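Local coordinates for protein KLLA0C04147p (Kluyveromyces lactis, PDB 5H2D) that binds ergosterol in the pocket of its oxysterol-binding domain, the part crystallised here, and probably transfers sterols between membranes, at residues Q31-G36 with F328-F333; V43-V48 with N208-I213; M60-S65 with V117-N122; V76-E81 with Y110-K115. All coordinates share one frame; numbering follows the deposited sequence.

Interaction 1 of 4, residues Q31-G36 with F328-F333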
# COMPACT_ATOMS: atom_id res chain seq x y z
N GLN A 31 13.00 -2.84 15.00
CA GLN A 31 12.47 -1.77 15.83
C GLN A 31 13.08 -0.41 15.53
O GLN A 31 12.49 0.61 15.92
CB GLN A 31 12.71 -2.07 17.32
CG GLN A 31 12.12 -3.37 17.79
CD GLN A 31 10.61 -3.32 17.88
OE1 GLN A 31 10.04 -2.46 18.56
NE2 GLN A 31 9.95 -4.24 17.19
N ARG A 32 14.24 -0.37 14.91
CA ARG A 32 14.90 0.90 14.60
C ARG A 32 15.90 0.65 13.49
O ARG A 32 16.16 -0.49 13.10
CB ARG A 32 15.58 1.48 15.84
CG ARG A 32 16.65 0.58 16.44
CD ARG A 32 17.61 1.39 17.31
NE ARG A 32 18.42 2.31 16.51
CZ ARG A 32 19.12 3.33 17.00
NH1 ARG A 32 19.12 3.57 18.31
NH2 ARG A 32 19.82 4.11 16.19
N LEU A 33 16.43 1.75 12.97
CA LEU A 33 17.50 1.71 11.98
C LEU A 33 18.84 1.89 12.67
O LEU A 33 18.93 2.40 13.78
CB LEU A 33 17.32 2.81 10.94
CG LEU A 33 15.97 2.81 10.22
CD1 LEU A 33 15.95 3.94 9.20
CD2 LEU A 33 15.73 1.46 9.56
N LYS A 34 19.90 1.47 11.98
CA LYS A 34 21.24 1.70 12.53
C LYS A 34 21.53 3.19 12.63
O LYS A 34 22.09 3.65 13.62
CB LYS A 34 22.29 0.98 11.68
CG LYS A 34 22.53 1.59 10.32
CD LYS A 34 23.54 0.76 9.53
CE LYS A 34 24.80 0.50 10.35
NZ LYS A 34 25.59 1.75 10.56
N LEU A 35 21.13 3.96 11.62
CA LEU A 35 21.16 5.41 11.73
C LEU A 35 20.24 5.86 12.86
O LEU A 35 19.08 5.45 12.94
CB LEU A 35 20.71 6.02 10.40
CG LEU A 35 21.48 7.09 9.64
CD1 LEU A 35 22.94 6.71 9.41
CD2 LEU A 35 20.77 7.34 8.31
N GLY A 36 20.76 6.69 13.77
CA GLY A 36 19.95 7.12 14.89
C GLY A 36 19.07 8.28 14.50
O GLY A 36 17.91 8.40 14.92
N PHE A 328 14.48 9.65 8.30
CA PHE A 328 13.58 9.70 7.15
C PHE A 328 12.12 9.78 7.56
O PHE A 328 11.23 9.64 6.71
CB PHE A 328 13.80 8.51 6.21
CG PHE A 328 15.25 8.18 5.97
CD1 PHE A 328 15.99 8.91 5.06
CD2 PHE A 328 15.87 7.14 6.65
CE1 PHE A 328 17.32 8.62 4.85
CE2 PHE A 328 17.21 6.85 6.43
CZ PHE A 328 17.93 7.59 5.53
N ASN A 329 11.84 10.02 8.85
CA ASN A 329 10.47 10.17 9.34
C ASN A 329 9.64 8.92 9.11
O ASN A 329 8.42 9.00 8.95
CB ASN A 329 9.79 11.40 8.73
CG ASN A 329 10.31 12.69 9.31
OD1 ASN A 329 10.98 12.69 10.35
ND2 ASN A 329 9.98 13.81 8.68
N LEU A 330 10.28 7.76 9.09
CA LEU A 330 9.54 6.53 8.87
C LEU A 330 8.62 6.23 10.05
O LEU A 330 8.89 6.62 11.19
CB LEU A 330 10.51 5.36 8.69
CG LEU A 330 11.43 5.41 7.47
CD1 LEU A 330 12.15 4.08 7.36
CD2 LEU A 330 10.65 5.73 6.19
N THR A 331 7.53 5.53 9.76
CA THR A 331 6.68 4.97 10.80
C THR A 331 7.31 3.71 11.38
O THR A 331 8.20 3.10 10.79
CB THR A 331 5.30 4.60 10.25
OG1 THR A 331 5.45 3.61 9.22
CG2 THR A 331 4.56 5.83 9.71
N LYS A 332 6.81 3.29 12.55
CA LYS A 332 7.23 2.00 13.10
C LYS A 332 7.00 0.88 12.10
O LYS A 332 7.87 0.03 11.88
CB LYS A 332 6.46 1.69 14.39
CG LYS A 332 6.88 2.45 15.62
CD LYS A 332 6.48 1.65 16.89
CE LYS A 332 5.52 2.40 17.79
NZ LYS A 332 4.15 2.55 17.21
N PHE A 333 5.82 0.86 11.47
CA PHE A 333 5.52 -0.20 10.52
C PHE A 333 6.48 -0.15 9.35
O PHE A 333 6.99 -1.19 8.91
CB PHE A 333 4.07 -0.09 10.04
CG PHE A 333 3.64 -1.22 9.15
CD1 PHE A 333 3.30 -2.46 9.69
CD2 PHE A 333 3.55 -1.05 7.77
CE1 PHE A 333 2.90 -3.50 8.87
CE2 PHE A 333 3.16 -2.09 6.96
CZ PHE A 333 2.81 -3.31 7.51
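L33 carries its CG anti to its own carbonyl carbon (chi1 -55°), and F328 does the same (chi1 -44°), which brings L33 CD1 up to the phenyl ring. L33 CD1 lies close to the ring plane, at the edge, 4.1 Å from F328 CD2. The same methyl also touches L330, with L33 CD1 4.2 Å from L330 CD1. L35 adds a second leucine to the ring. Its CD2 comes in obliquely, 4.0 Å from F328 CZ. Both leucines run at about a right angle to the F328 side chain. The contact is small and wholly apolar.

The polar work is done behind it. R32 folds back side-on to the L33 carbonyl. R32 NE donates to L33 O at 2.8 Å, and R32 NH2 donates to L33 O at 3.1 Å. The oxygen sits in the guanidinium plane, so two bonds fix how that flat group is turned. They also satisfy the carbonyl of the leucine that faces F328.

This is plain packing of a loop near the N terminus against the turn that leads into helix 332-337. T331 is the N-cap of that helix, and its OG1 takes the backbone N of A334. Beyond the two segments, F328 also touches R40 and P69, while Y367 of helix 367-390 packs on both L35 and F328.

Interaction 2 of 4, residues V43-V48 with N208-I213. With ERG (ergosterol), chain B; SO4 (sulfate ion), chain C.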
# COMPACT_ATOMS: atom_id res chain seq x y z
N VAL A 43 17.42 21.21 2.03
CA VAL A 43 17.37 22.00 0.80
C VAL A 43 15.92 22.36 0.48
O VAL A 43 14.99 21.59 0.72
CB VAL A 43 18.00 21.23 -0.37
CG1 VAL A 43 18.09 22.12 -1.61
CG2 VAL A 43 19.38 20.68 0.01
N SER A 44 15.73 23.56 -0.08
CA SER A 44 14.39 24.01 -0.42
C SER A 44 13.84 23.21 -1.60
O SER A 44 14.52 23.06 -2.62
CB SER A 44 14.41 25.51 -0.72
OG SER A 44 13.64 25.85 -1.86
N LEU A 45 12.62 22.68 -1.47
CA LEU A 45 12.04 21.88 -2.55
C LEU A 45 11.83 22.72 -3.80
O LEU A 45 12.11 22.27 -4.92
CB LEU A 45 10.72 21.26 -2.10
CG LEU A 45 10.06 20.30 -3.11
CD1 LEU A 45 11.05 19.24 -3.56
CD2 LEU A 45 8.81 19.64 -2.50
N TRP A 46 11.34 23.95 -3.64
CA TRP A 46 11.19 24.83 -4.79
C TRP A 46 12.52 25.03 -5.51
O TRP A 46 12.56 24.99 -6.75
CB TRP A 46 10.61 26.17 -4.34
CG TRP A 46 10.60 27.16 -5.46
CD1 TRP A 46 11.41 28.26 -5.59
CD2 TRP A 46 9.79 27.12 -6.63
NE1 TRP A 46 11.12 28.91 -6.76
CE2 TRP A 46 10.13 28.23 -7.42
CE3 TRP A 46 8.79 26.25 -7.08
CZ2 TRP A 46 9.52 28.50 -8.64
CZ3 TRP A 46 8.18 26.52 -8.30
CH2 TRP A 46 8.54 27.64 -9.06
N SER A 47 13.62 25.24 -4.78
CA SER A 47 14.91 25.47 -5.43
C SER A 47 15.28 24.31 -6.34
O SER A 47 15.97 24.51 -7.36
CB SER A 47 16.02 25.71 -4.40
OG SER A 47 16.52 24.51 -3.83
N VAL A 48 14.82 23.10 -6.01
CA VAL A 48 15.11 21.91 -6.79
C VAL A 48 14.14 21.81 -7.97
O VAL A 48 14.56 21.60 -9.12
CB VAL A 48 15.02 20.66 -5.88
CG1 VAL A 48 15.12 19.39 -6.71
CG2 VAL A 48 16.09 20.70 -4.81
N ASN A 208 -2.99 11.98 -4.30
CA ASN A 208 -2.16 12.71 -3.35
C ASN A 208 -1.52 13.89 -4.05
O ASN A 208 -1.37 13.91 -5.27
CB ASN A 208 -1.05 11.83 -2.72
CG ASN A 208 -1.21 10.37 -3.05
OD1 ASN A 208 -0.58 9.87 -3.98
ND2 ASN A 208 -2.05 9.67 -2.27
N GLN A 209 -1.12 14.88 -3.27
CA GLN A 209 -0.36 15.98 -3.85
C GLN A 209 0.58 16.53 -2.80
O GLN A 209 0.32 16.44 -1.60
CB GLN A 209 -1.28 17.08 -4.39
CG GLN A 209 -2.17 17.68 -3.31
CD GLN A 209 -3.09 18.78 -3.83
OE1 GLN A 209 -2.92 19.28 -4.94
NE2 GLN A 209 -4.07 19.15 -3.02
N VAL A 210 1.68 17.11 -3.27
CA VAL A 210 2.55 17.91 -2.41
C VAL A 210 2.20 19.36 -2.68
O VAL A 210 2.30 19.82 -3.82
CB VAL A 210 4.03 17.63 -2.68
CG1 VAL A 210 4.90 18.53 -1.82
CG2 VAL A 210 4.36 16.16 -2.37
N VAL A 211 1.74 20.06 -1.64
CA VAL A 211 1.44 21.49 -1.72
C VAL A 211 2.33 22.24 -0.73
O VAL A 211 3.16 21.64 -0.05
CB VAL A 211 -0.05 21.77 -1.46
CG1 VAL A 211 -0.91 21.14 -2.55
CG2 VAL A 211 -0.47 21.26 -0.10
N GLY A 212 2.17 23.56 -0.65
CA GLY A 212 3.05 24.35 0.19
C GLY A 212 4.45 24.53 -0.36
O GLY A 212 5.33 24.96 0.38
N ILE A 213 4.68 24.18 -1.62
CA ILE A 213 6.03 24.21 -2.18
C ILE A 213 6.50 25.65 -2.35
O ILE A 213 7.62 26.01 -1.95
CB ILE A 213 6.06 23.43 -3.50
CG1 ILE A 213 5.56 22.00 -3.27
CG2 ILE A 213 7.46 23.45 -4.11
CD1 ILE A 213 5.45 21.16 -4.55
C1 ERG B . 0.03 6.65 -1.23
C2 ERG B . -0.57 5.34 -0.73
C3 ERG B . -0.57 4.37 -1.88
C4 ERG B . 0.86 4.14 -2.37
C5 ERG B . 1.54 5.36 -2.66
C6 ERG B . 2.49 5.38 -3.68
C7 ERG B . 3.26 6.51 -3.99
C8 ERG B . 3.10 7.70 -3.26
C9 ERG B . 2.00 7.80 -2.37
C10 ERG B . 1.45 6.47 -1.78
C11 ERG B . 2.16 8.92 -1.26
C12 ERG B . 2.83 10.19 -1.78
C13 ERG B . 4.17 9.79 -2.44
C14 ERG B . 3.78 8.92 -3.66
C15 ERG B . 5.10 8.80 -4.39
C16 ERG B . 5.76 10.19 -4.21
C17 ERG B . 4.86 10.93 -3.19
C18 ERG B . 5.14 9.09 -1.46
C19 ERG B . 2.40 6.06 -0.62
C20 ERG B . 5.72 11.93 -2.38
C21 ERG B . 4.97 12.67 -1.28
C22 ERG B . 6.25 12.94 -3.39
C23 ERG B . 7.71 13.02 -3.70
C24 ERG B . 8.20 14.02 -4.74
C25 ERG B . 9.50 14.66 -4.23
C26 ERG B . 9.19 15.40 -2.92
C27 ERG B . 10.09 15.68 -5.21
C28 ERG B . 8.44 13.24 -6.02
O1 ERG B . -1.18 3.09 -1.47
S SO4 C . 1.54 26.87 -2.34
O1 SO4 C . 2.84 26.88 -1.67
O2 SO4 C . 0.63 25.94 -1.65
O3 SO4 C . 0.99 28.22 -2.33
O4 SO4 C . 1.73 26.47 -3.73
O HOH W 1 9.90 24.80 -1.23
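L45 and I213 form the tight part of this contact, together with V210, and join helix 45-49 to the end of strand 207-211. L45 CD2 rests against both, 4.1 Å from I213 CG1 and 4.1 Å from V210 CG1. The other L45 methyl faces the sterol tail, with CD1 4.0 Å from C27 of ergosterol. V210 CG1 is anti to the backbone N (chi1 177°), which turns it to L45 and leaves V210 CG2 for the sterol, 3.7 Å from its C21.

The looser side is at the partly exposed W46. Its CB is 3.8 Å from I213 O, and I213 CG2 lies at the indole edge. A water accepts from W46 N at 2.9 Å and donates to I213 O at 2.7 Å. At the turn after the strand, G212 N donates to a sulfate.

Deeper in, N208 lays its amide against the sterol rings, with OD1 3.7 Å from C9 of ergosterol. A leucine here would probably leave H182 NE2 and N222 OD1 without their N208 mates. The chemistry implies an apolar wall for the sterol tail, with a water joining the backbones beside W46 and the N208 amide satisfied by protein partners.

Interaction 3 of 4, residues M60-S65 with V117-N122. With ERG (ergosterol), chain B.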
# COMPACT_ATOMS: atom_id res chain seq x y z
N MET A 60 12.79 12.96 -12.86
CA MET A 60 13.52 13.96 -12.12
C MET A 60 14.74 13.36 -11.44
O MET A 60 14.71 12.22 -10.97
CB MET A 60 12.63 14.61 -11.06
CG MET A 60 11.57 15.54 -11.60
SD MET A 60 10.59 16.16 -10.23
CE MET A 60 9.40 17.19 -11.09
N THR A 61 15.80 14.15 -11.36
CA THR A 61 16.93 13.85 -10.50
C THR A 61 16.84 14.73 -9.26
O THR A 61 16.71 15.96 -9.37
CB THR A 61 18.26 14.08 -11.23
OG1 THR A 61 18.09 15.10 -12.22
CG2 THR A 61 18.71 12.79 -11.89
N LEU A 62 16.88 14.10 -8.09
CA LEU A 62 16.65 14.82 -6.85
C LEU A 62 17.82 14.62 -5.90
O LEU A 62 18.46 13.56 -5.92
CB LEU A 62 15.35 14.35 -6.18
CG LEU A 62 14.10 14.51 -7.05
CD1 LEU A 62 12.97 13.65 -6.53
CD2 LEU A 62 13.66 15.97 -7.11
N PRO A 63 18.11 15.61 -5.08
CA PRO A 63 19.09 15.41 -4.01
C PRO A 63 18.56 14.41 -2.99
O PRO A 63 17.36 14.15 -2.91
CB PRO A 63 19.24 16.80 -3.39
CG PRO A 63 17.89 17.43 -3.63
CD PRO A 63 17.45 16.92 -4.98
N VAL A 64 19.48 13.84 -2.22
CA VAL A 64 19.10 12.78 -1.29
C VAL A 64 18.12 13.29 -0.23
O VAL A 64 17.36 12.50 0.34
CB VAL A 64 20.35 12.15 -0.64
CG1 VAL A 64 21.00 13.13 0.31
CG2 VAL A 64 19.97 10.87 0.08
N SER A 65 18.13 14.59 0.06
CA SER A 65 17.15 15.17 0.97
C SER A 65 15.71 14.89 0.53
O SER A 65 14.81 14.93 1.37
CB SER A 65 17.38 16.69 1.08
OG SER A 65 18.67 16.95 1.60
N VAL A 117 8.00 13.88 2.71
CA VAL A 117 8.01 14.57 1.42
C VAL A 117 9.29 14.13 0.72
O VAL A 117 10.34 14.78 0.79
CB VAL A 117 7.91 16.09 1.59
CG1 VAL A 117 7.95 16.80 0.24
CG2 VAL A 117 6.61 16.46 2.31
N ALA A 118 9.21 12.99 0.04
CA ALA A 118 10.40 12.35 -0.49
C ALA A 118 9.99 11.27 -1.48
O ALA A 118 8.95 10.61 -1.31
CB ALA A 118 11.25 11.72 0.62
N LYS A 119 10.85 11.08 -2.47
CA LYS A 119 10.61 10.10 -3.53
C LYS A 119 11.10 8.72 -3.08
O LYS A 119 12.31 8.56 -2.83
CB LYS A 119 11.34 10.53 -4.79
CG LYS A 119 11.26 9.59 -5.98
CD LYS A 119 12.07 10.18 -7.13
CE LYS A 119 12.70 9.12 -8.00
NZ LYS A 119 13.50 9.75 -9.11
N PRO A 120 10.23 7.71 -2.98
CA PRO A 120 10.70 6.34 -2.75
C PRO A 120 11.45 5.83 -3.97
O PRO A 120 11.36 6.39 -5.06
CB PRO A 120 9.42 5.53 -2.55
CG PRO A 120 8.32 6.56 -2.30
CD PRO A 120 8.77 7.77 -3.13
N PHE A 121 12.16 4.72 -3.79
CA PHE A 121 12.89 4.15 -4.91
C PHE A 121 11.93 3.67 -6.00
O PHE A 121 10.88 3.07 -5.72
CB PHE A 121 13.78 2.99 -4.46
CG PHE A 121 15.14 3.43 -4.00
CD1 PHE A 121 15.29 4.03 -2.76
CD2 PHE A 121 16.25 3.24 -4.80
CE1 PHE A 121 16.55 4.45 -2.32
CE2 PHE A 121 17.51 3.66 -4.37
CZ PHE A 121 17.66 4.27 -3.14
N ASN A 122 12.30 3.92 -7.24
CA ASN A 122 11.59 3.39 -8.39
C ASN A 122 12.06 1.94 -8.55
O ASN A 122 13.24 1.70 -8.84
CB ASN A 122 11.92 4.25 -9.61
CG ASN A 122 11.08 3.92 -10.82
OD1 ASN A 122 10.05 3.26 -10.71
ND2 ASN A 122 11.51 4.39 -11.99
C1 ERG B . 0.03 6.65 -1.23
C2 ERG B . -0.57 5.34 -0.73
C3 ERG B . -0.57 4.37 -1.88
C4 ERG B . 0.86 4.14 -2.37
C5 ERG B . 1.54 5.36 -2.66
C6 ERG B . 2.49 5.38 -3.68
C7 ERG B . 3.26 6.51 -3.99
C8 ERG B . 3.10 7.70 -3.26
C9 ERG B . 2.00 7.80 -2.37
C10 ERG B . 1.45 6.47 -1.78
C11 ERG B . 2.16 8.92 -1.26
C12 ERG B . 2.83 10.19 -1.78
C13 ERG B . 4.17 9.79 -2.44
C14 ERG B . 3.78 8.92 -3.66
C15 ERG B . 5.10 8.80 -4.39
C16 ERG B . 5.76 10.19 -4.21
C17 ERG B . 4.86 10.93 -3.19
C18 ERG B . 5.14 9.09 -1.46
C19 ERG B . 2.40 6.06 -0.62
C20 ERG B . 5.72 11.93 -2.38
C21 ERG B . 4.97 12.67 -1.28
C22 ERG B . 6.25 12.94 -3.39
C23 ERG B . 7.71 13.02 -3.70
C24 ERG B . 8.20 14.02 -4.74
C25 ERG B . 9.50 14.66 -4.23
C26 ERG B . 9.19 15.40 -2.92
C27 ERG B . 10.09 15.68 -5.21
C28 ERG B . 8.44 13.24 -6.02
O1 ERG B . -1.18 3.09 -1.47
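L62 and K119 meet at the tail end of the sterol tunnel of the OSBP-related domain, a fold in which an incomplete beta-barrel surrounds the lipid. The two side chains cross obliquely. K119 lies on strand 119-121, and its backbone bonds to F66 and E68 hold the strand beside the segment that follows L62.

From K119 CB, the first neighbour is L62 CD1 at 3.9 Å, and the other is methyl C28 of ergosterol. CG is anti to the backbone N (chi1 177°), which sends the chain along the leucine instead of into the lipid. CD then makes the closest approach of the pair, 3.6 Å from L62 CD1. The chain departs from full extension about the CG-CD bond (chi3 148°), and CE carries it on to the polar tip. There NZ is hydrogen-bonded to the carbonyl of M57 and stands 3.3 Å from M60 O. The aliphatic part of the lysine thus packs as a hydrocarbon, while its charge lies among backbone oxygens beyond the sterol.

L62 belongs to the same wall. Its side chain also touches V48 of helix 45-49, which is probably part of the lid over the tunnel, as in relatives. V117 packs on L45 of the same helix. The backbone of A118 and K119 runs along the sterol tail, with A118 O 3.6 Å from C23 of ergosterol. P120 continues the wall toward the D ring. The branched end of the tail is caught between two residues: V117 CG1 is 3.7 Å from C26 of ergosterol, and L62 CD1 is 3.8 Å from its C27.

Interaction 4 of 4, residues V76-E81 with Y110-K115. With ERG (ergosterol), chain B.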
# COMPACT_ATOMS: atom_id res chain seq x y z
N VAL A 76 3.54 0.50 -0.98
CA VAL A 76 2.26 -0.16 -1.22
C VAL A 76 1.95 -1.16 -0.11
O VAL A 76 0.78 -1.32 0.27
CB VAL A 76 2.26 -0.82 -2.61
CG1 VAL A 76 1.02 -1.67 -2.79
CG2 VAL A 76 2.33 0.27 -3.70
N ALA A 77 2.97 -1.81 0.45
CA ALA A 77 2.73 -2.69 1.59
C ALA A 77 2.23 -1.95 2.82
O ALA A 77 1.62 -2.56 3.70
CB ALA A 77 4.01 -3.46 1.94
N GLU A 78 2.47 -0.63 2.91
CA GLU A 78 1.92 0.13 4.03
C GLU A 78 0.40 0.20 4.00
O GLU A 78 -0.20 0.66 4.98
CB GLU A 78 2.56 1.53 4.07
CG GLU A 78 4.07 1.46 4.37
CD GLU A 78 4.74 2.82 4.55
OE1 GLU A 78 4.29 3.64 5.38
OE2 GLU A 78 5.76 3.06 3.87
N ASP A 79 -0.25 -0.24 2.91
CA ASP A 79 -1.70 -0.46 2.93
C ASP A 79 -2.10 -1.34 4.09
O ASP A 79 -3.24 -1.26 4.58
CB ASP A 79 -2.19 -1.16 1.66
CG ASP A 79 -2.21 -0.28 0.42
OD1 ASP A 79 -2.09 0.96 0.52
OD2 ASP A 79 -2.34 -0.90 -0.67
N LEU A 80 -1.20 -2.21 4.53
CA LEU A 80 -1.53 -3.26 5.49
C LEU A 80 -1.30 -2.85 6.94
O LEU A 80 -1.49 -3.70 7.83
CB LEU A 80 -0.69 -4.50 5.18
CG LEU A 80 -0.90 -5.04 3.77
CD1 LEU A 80 -0.08 -6.30 3.56
CD2 LEU A 80 -2.39 -5.29 3.51
N GLU A 81 -0.90 -1.61 7.22
CA GLU A 81 -0.51 -1.25 8.58
C GLU A 81 -1.63 -1.54 9.57
O GLU A 81 -1.36 -2.02 10.68
CB GLU A 81 -0.11 0.23 8.66
CG GLU A 81 0.31 0.64 10.05
CD GLU A 81 0.89 2.06 10.11
OE1 GLU A 81 1.04 2.71 9.06
OE2 GLU A 81 1.19 2.54 11.23
N TYR A 110 -3.37 6.37 5.07
CA TYR A 110 -2.88 7.68 4.66
C TYR A 110 -2.20 8.46 5.78
O TYR A 110 -1.40 9.35 5.49
CB TYR A 110 -4.03 8.49 4.00
CG TYR A 110 -4.24 7.82 2.68
CD1 TYR A 110 -3.36 8.05 1.62
CD2 TYR A 110 -5.19 6.81 2.53
CE1 TYR A 110 -3.46 7.36 0.45
CE2 TYR A 110 -5.29 6.11 1.35
CZ TYR A 110 -4.42 6.39 0.32
OH TYR A 110 -4.49 5.68 -0.85
N ALA A 111 -2.40 8.09 7.04
CA ALA A 111 -1.68 8.77 8.11
C ALA A 111 -0.18 8.64 7.92
O ALA A 111 0.58 9.58 8.22
CB ALA A 111 -2.07 8.20 9.47
N SER A 112 0.28 7.48 7.44
CA SER A 112 1.71 7.23 7.29
C SER A 112 2.36 8.08 6.20
O SER A 112 3.58 8.12 6.14
CB SER A 112 1.96 5.75 6.97
OG SER A 112 1.32 5.39 5.76
N THR A 113 1.57 8.77 5.36
CA THR A 113 2.16 9.59 4.30
C THR A 113 2.61 10.96 4.80
O THR A 113 3.44 11.61 4.15
CB THR A 113 1.19 9.75 3.12
OG1 THR A 113 0.05 10.54 3.49
CG2 THR A 113 0.71 8.40 2.60
N VAL A 114 2.10 11.40 5.94
CA VAL A 114 2.46 12.72 6.45
C VAL A 114 3.94 12.76 6.82
O VAL A 114 4.51 11.77 7.29
CB VAL A 114 1.57 13.06 7.66
CG1 VAL A 114 1.93 14.42 8.22
CG2 VAL A 114 0.11 13.04 7.23
N LYS A 115 4.56 13.92 6.61
CA LYS A 115 5.94 14.21 6.99
C LYS A 115 6.98 13.41 6.21
O LYS A 115 8.15 13.38 6.60
CB LYS A 115 6.18 13.99 8.49
CG LYS A 115 5.43 15.00 9.36
CD LYS A 115 5.98 15.00 10.78
CE LYS A 115 5.59 13.74 11.54
NZ LYS A 115 4.21 13.80 12.13
C1 ERG B . 0.03 6.65 -1.23
C2 ERG B . -0.57 5.34 -0.73
C3 ERG B . -0.57 4.37 -1.88
C4 ERG B . 0.86 4.14 -2.37
C5 ERG B . 1.54 5.36 -2.66
C6 ERG B . 2.49 5.38 -3.68
C7 ERG B . 3.26 6.51 -3.99
C8 ERG B . 3.10 7.70 -3.26
C9 ERG B . 2.00 7.80 -2.37
C10 ERG B . 1.45 6.47 -1.78
C11 ERG B . 2.16 8.92 -1.26
C12 ERG B . 2.83 10.19 -1.78
C13 ERG B . 4.17 9.79 -2.44
C14 ERG B . 3.78 8.92 -3.66
C15 ERG B . 5.10 8.80 -4.39
C16 ERG B . 5.76 10.19 -4.21
C17 ERG B . 4.86 10.93 -3.19
C18 ERG B . 5.14 9.09 -1.46
C19 ERG B . 2.40 6.06 -0.62
C20 ERG B . 5.72 11.93 -2.38
C21 ERG B . 4.97 12.67 -1.28
C22 ERG B . 6.25 12.94 -3.39
C23 ERG B . 7.71 13.02 -3.70
C24 ERG B . 8.20 14.02 -4.74
C25 ERG B . 9.50 14.66 -4.23
C26 ERG B . 9.19 15.40 -2.92
C27 ERG B . 10.09 15.68 -5.21
C28 ERG B . 8.44 13.24 -6.02
O1 ERG B . -1.18 3.09 -1.47
O HOH W 2 0.05 2.98 6.51
O HOH W 3 -3.87 3.20 0.41
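E78 and E81 converge on S112, which takes part in both direct contacts. E78 OE1 stands 3.5 Å from S112 OG, and E81 OE1 is 3.8 Å from S112 CB. The E81 chain is extended to make this reach, with CG anti to the backbone N (chi1 -179°).

Water does much of the bridging. One molecule accepts from S112 OG at 2.8 Å and donates to both E78 O and E81 OE1. A second water donates to D79 OD1 at 2.9 Å, bonds weakly to Y110 OH, and reaches O1 of ergosterol at 3.3 Å.

The first water joins the 3-10 turn that starts at E78 to the turn 111-113. The second lies at the deep end of the sterol tunnel of the OSBP-related domain. D79 and Y110 belong to the pocket. D79 OD1 is 3.1 Å from O1 of ergosterol. The Y110 ring approaches the sterol A ring obliquely, with CE1 3.7 Å from C2 of ergosterol. An alanine in place of Y110 would probably open a gap beside the A ring and cost the water at the sterol hydroxyl one of its partners.

Charges are paired outside the contact. E78 forms salt bridges to R116 and R75, and D79 to K205, which also binds the sterol. E81 OE2 is bonded to N321. Within 110-115, T113 OG1 donates to Y110 O at 2.7 Å in the carbonyl plane, and T113 N shares that acceptor.

From the N terminus, 31-36 opens the outermost loop, which interaction 1 closes only at 328-333. Interaction 2 starts at 43-48 and closes at 208-213. Interaction 3 spans 60-65 to 117-122, and interaction 4 is innermost, from 76-81 to 110-115. All four nest and none cross. Interactions 2, 3 and 4 each touch ergosterol: 2 and 3 gather helix 45-49, strand 207-211 and strand 119-121 round its tail, while 4 holds the end with the hydroxyl. Interactions 2 and 3 pack on each other through V48 with L62. Interaction 1 ties an early loop to helix 332-337 and touches interaction 4 where F333 packs on E81.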